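Local coordinates for protein synthesis inhibitor I (Hordeum vulgare, PDB 4FBC) that belongs to the ribosome-inactivating family of protein synthesis inhibitors and holds adenosine monophosphate in a pocket, at residues A[123-126]-A[127-130]; A[203-206]-A[207-210]. The protein carries 3 engineered substitutions. All coordinates share one frame; numbering follows the deposited sequence.

Contact 1: A[123-126]-A[127-130]; sequences LGDT and DKLT
D125 meets both D127 and K128 through an Asx turn laid over a beta turn, a compact way for a chain to reverse just after a helix. The carboxylate oxygen D125 OD1 takes the amide of D127 N at 3.1 Å, a nearly straight bond (168°) that reaches the oxygen from above the carboxylate plane. One residue on, D125 O accepts K128 N at 3.3 Å, so side chain and main chain of a single aspartate engage successive amides. With CG anti to the backbone N (chi1 -163°), the carboxylate leans over the turn, where D127 N lies. The side chain of K128 crosses that of D125 at about a right angle; K128 CG rests 3.6 Å from D125 CB, and the bent chain brings K128 NZ to a long salt bridge with D125 OD2 at 3.7 Å. This lysine, together with K208 paired to D127 OD1, probably eases the repulsion between the two neighbouring aspartates.

Next to the polar turn, L123 CD1 touches L129 CD2 at 4.0 Å, the two leucines crossing nearly perpendicularly. Just past helix 119-123, G124 takes a positive phi, at which a CB would jam against the carbonyl O of L123; being glycine, it lets the chain turn off toward D125. Around the turn, V132 packs against L123, while Y119 touches both T126 and L129, and the T126 side chain lies about 7 Å from the bound adenosine monophosphate. T126 O is tied to N212 ND2, and L129 CG packs 3.7 Å from the same T126 O.

Contact 2: A[203-206]-A[207-210]; sequences IGNE and MKAQ
G204 is the N-cap of helix 205-211, and its carbonyl O takes K208 N at 3.1 Å, in the carbonyl plane, to open a regular i to i+4 series that N205 O continues to A209 N and E206 O to Q210 N, both at 2.9 Å. The apolar side is carried by I203, just before the N-cap, and M207 in the first turn. The thioether of M207 folds back at chi3 (-68°), setting M207 CE 3.8 Å from I203 CB; F186 of helix 181-190 touches both residues. The opposite character appears where N205 and K208 lie side by side: K208 NZ makes a weak 3.4 Å bond to N205 OD1, and a water that donates to OD1 and accepts from NZ bridges the same pair. The strongest partner of this ammonium is D127 in the preceding loop, with T130 also bound.

A second water links E206 OE1 to M207 N, an amide at the start of the helix. Q210 runs beside the carbonyl of E206, its amide fixed at both ends by T182 OG1 and M243 O, and Q210 CG sits just 3.2 Å from E206 O.

Overall arrangement
Both contacts are short local turns, contact 1 following a helix and contact 2 forming the N-terminal turn of one. Contact 1 lies at the surface, and its own aspartate side chain supplies an acceptor to the backbone; contact 2 is partly buried and starts from a glycine, with two waters completing its polar edge. Each has one small apolar patch, and these meet where L129 packs on I203. The two are in series along the chain and their centres lie 11 Å apart. K208 joins them: its NZ forms a salt bridge with D127 OD1 at 2.9 Å and a probable hydrogen bond with T130 OG1, linking the loop after helix 119-123 to helix 205-211.

Contact 1: A[123-126]-A[127-130]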
loop_
_atom_site.group_PDB
_atom_site.type_symbol
_atom_site.label_atom_id
_atom_site.label_comp_id
_atom_site.label_asym_id
_atom_site.label_seq_id
_atom_site.Cartn_x
_atom_site.Cartn_y
_atom_site.Cartn_z
ATOM N N LEU A 123 0.583 -11.244 11.974
ATOM C CA LEU A 123 0.557 -12.682 11.722
ATOM C C LEU A 123 1.506 -13.468 12.628
ATOM O O LEU A 123 1.362 -14.684 12.772
ATOM C CB LEU A 123 0.927 -12.953 10.264
ATOM C CG LEU A 123 0.090 -12.188 9.238
ATOM C CD1 LEU A 123 0.633 -12.396 7.839
ATOM C CD2 LEU A 123 -1.363 -12.613 9.328
ATOM N N GLY A 124 2.477 -12.775 13.221
ATOM C CA GLY A 124 3.521 -13.424 14.002
ATOM C C GLY A 124 4.836 -13.519 13.244
ATOM O O GLY A 124 5.909 -13.557 13.850
ATOM N N ASP A 125 4.751 -13.511 11.915
ATOM C CA ASP A 125 5.883 -13.804 11.039
ATOM C C ASP A 125 5.576 -13.296 9.622
ATOM O O ASP A 125 4.452 -13.456 9.141
ATOM C CB ASP A 125 6.089 -15.322 11.012
ATOM C CG ASP A 125 7.451 -15.731 10.482
ATOM O OD1 ASP A 125 8.126 -14.908 9.822
ATOM O OD2 ASP A 125 7.841 -16.895 10.725
ATOM N N THR A 126 6.558 -12.692 8.950
ATOM C CA THR A 126 6.353 -12.219 7.575
ATOM C C THR A 126 6.266 -13.389 6.596
ATOM O O THR A 126 5.829 -13.228 5.453
ATOM C CB THR A 126 7.456 -11.225 7.099
ATOM O OG1 THR A 126 8.741 -11.860 7.131
ATOM C CG2 THR A 126 7.476 -9.971 7.968
ATOM N N ASP A 127 6.674 -14.570 7.052
ATOM C CA ASP A 127 6.634 -15.769 6.218
ATOM C C ASP A 127 5.207 -16.305 6.070
ATOM O O ASP A 127 4.962 -17.199 5.264
ATOM C CB ASP A 127 7.541 -16.856 6.808
ATOM C CG ASP A 127 7.899 -17.943 5.800
ATOM O OD1 ASP A 127 8.145 -17.617 4.615
ATOM O OD2 ASP A 127 7.946 -19.128 6.201
ATOM N N LYS A 128 4.269 -15.755 6.839
ATOM C CA LYS A 128 2.900 -16.279 6.857
ATOM C C LYS A 128 1.942 -15.612 5.864
ATOM O O LYS A 128 0.753 -15.924 5.851
ATOM C CB LYS A 128 2.314 -16.206 8.269
ATOM C CG LYS A 128 3.237 -16.761 9.337
ATOM C CD LYS A 128 2.468 -17.539 10.395
ATOM C CE LYS A 128 3.223 -18.803 10.788
ATOM N NZ LYS A 128 4.579 -18.495 11.323
ATOM N N LEU A 129 2.454 -14.698 5.041
ATOM C CA LEU A 129 1.627 -13.991 4.054
ATOM C C LEU A 129 0.971 -14.961 3.070
ATOM O O LEU A 129 -0.089 -14.679 2.503
ATOM C CB LEU A 129 2.473 -12.964 3.289
ATOM C CG LEU A 129 2.793 -11.662 4.026
ATOM C CD1 LEU A 129 3.829 -10.838 3.268
ATOM C CD2 LEU A 129 1.526 -10.865 4.217
ATOM N N THR A 130 1.613 -16.106 2.873
ATOM C CA THR A 130 1.114 -17.128 1.960
ATOM C C THR A 130 -0.098 -17.875 2.536
ATOM O O THR A 130 -0.671 -18.737 1.871
ATOM C CB THR A 130 2.233 -18.119 1.579
ATOM O OG1 THR A 130 3.061 -18.376 2.725
ATOM C CG2 THR A 130 3.092 -17.540 0.466
#

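Contact 2: A[203-206]-A[207-210]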
loop_
_atom_site.group_PDB
_atom_site.type_symbol
_atom_site.label_atom_id
_atom_site.label_comp_id
_atom_site.label_asym_id
_atom_site.label_seq_id
_atom_site.Cartn_x
_atom_site.Cartn_y
_atom_site.Cartn_z
ATOM N N ILE A 203 -1.554 -15.696 -2.016
ATOM C CA ILE A 203 -0.395 -15.349 -2.835
ATOM C C ILE A 203 0.676 -16.431 -2.745
ATOM O O ILE A 203 0.771 -17.148 -1.742
ATOM C CB ILE A 203 0.221 -13.981 -2.426
ATOM C CG1 ILE A 203 0.991 -14.105 -1.107
ATOM C CG2 ILE A 203 -0.852 -12.895 -2.342
ATOM C CD1 ILE A 203 1.553 -12.785 -0.607
ATOM N N GLY A 204 1.487 -16.550 -3.789
ATOM C CA GLY A 204 2.581 -17.507 -3.799
ATOM C C GLY A 204 3.844 -16.920 -3.200
ATOM O O GLY A 204 3.839 -15.779 -2.732
ATOM N N ASN A 205 4.927 -17.690 -3.223
ATOM C CA ASN A 205 6.188 -17.266 -2.618
ATOM C C ASN A 205 6.864 -16.075 -3.291
ATOM O O ASN A 205 7.519 -15.280 -2.611
ATOM C CB ASN A 205 7.175 -18.437 -2.546
ATOM C CG ASN A 205 6.804 -19.440 -1.474
ATOM O OD1 ASN A 205 6.095 -19.112 -0.522
ATOM N ND2 ASN A 205 7.278 -20.674 -1.628
ATOM N N GLU A 206 6.727 -15.960 -4.613
ATOM C CA GLU A 206 7.317 -14.826 -5.333
ATOM C C GLU A 206 6.714 -13.504 -4.874
ATOM O O GLU A 206 7.446 -12.553 -4.581
ATOM C CB GLU A 206 7.153 -14.974 -6.855
ATOM C CG GLU A 206 7.912 -16.141 -7.478
ATOM C CD GLU A 206 7.148 -17.450 -7.407
ATOM O OE1 GLU A 206 6.019 -17.462 -6.875
ATOM O OE2 GLU A 206 7.676 -18.476 -7.886
ATOM N N MET A 207 5.384 -13.445 -4.799
ATOM C CA MET A 207 4.708 -12.237 -4.335
ATOM C C MET A 207 4.974 -11.957 -2.857
ATOM O O MET A 207 5.093 -10.794 -2.459
ATOM C CB MET A 207 3.201 -12.274 -4.632
ATOM C CG MET A 207 2.877 -11.923 -6.079
ATOM S SD MET A 207 1.099 -11.806 -6.372
ATOM C CE MET A 207 0.618 -13.512 -6.181
ATOM N N LYS A 208 5.076 -13.015 -2.048
ATOM C CA LYS A 208 5.450 -12.839 -0.648
ATOM C C LYS A 208 6.818 -12.171 -0.576
ATOM O O LYS A 208 6.996 -11.211 0.168
ATOM C CB LYS A 208 5.463 -14.174 0.119
ATOM C CG LYS A 208 6.062 -14.048 1.527
ATOM C CD LYS A 208 5.816 -15.291 2.378
ATOM C CE LYS A 208 6.503 -16.525 1.801
ATOM N NZ LYS A 208 6.090 -17.764 2.546
ATOM N N ALA A 209 7.770 -12.663 -1.370
ATOM C CA ALA A 209 9.121 -12.089 -1.399
ATOM C C ALA A 209 9.096 -10.632 -1.855
ATOM O O ALA A 209 9.781 -9.772 -1.278
ATOM C CB ALA A 209 10.037 -12.914 -2.288
ATOM N N GLN A 210 8.301 -10.355 -2.891
ATOM C CA GLN A 210 8.108 -8.986 -3.372
ATOM C C GLN A 210 7.557 -8.082 -2.278
ATOM O O GLN A 210 8.135 -7.022 -1.988
ATOM C CB GLN A 210 7.164 -8.977 -4.586
ATOM C CG GLN A 210 7.751 -9.622 -5.845
ATOM C CD GLN A 210 6.680 -10.089 -6.809
ATOM O OE1 GLN A 210 5.528 -9.660 -6.724
ATOM N NE2 GLN A 210 7.047 -10.980 -7.718
HETATM O O HOH W 1 7.861 -19.668 2.008
HETATM O O HOH W 2 3.776 -15.590 -6.295
#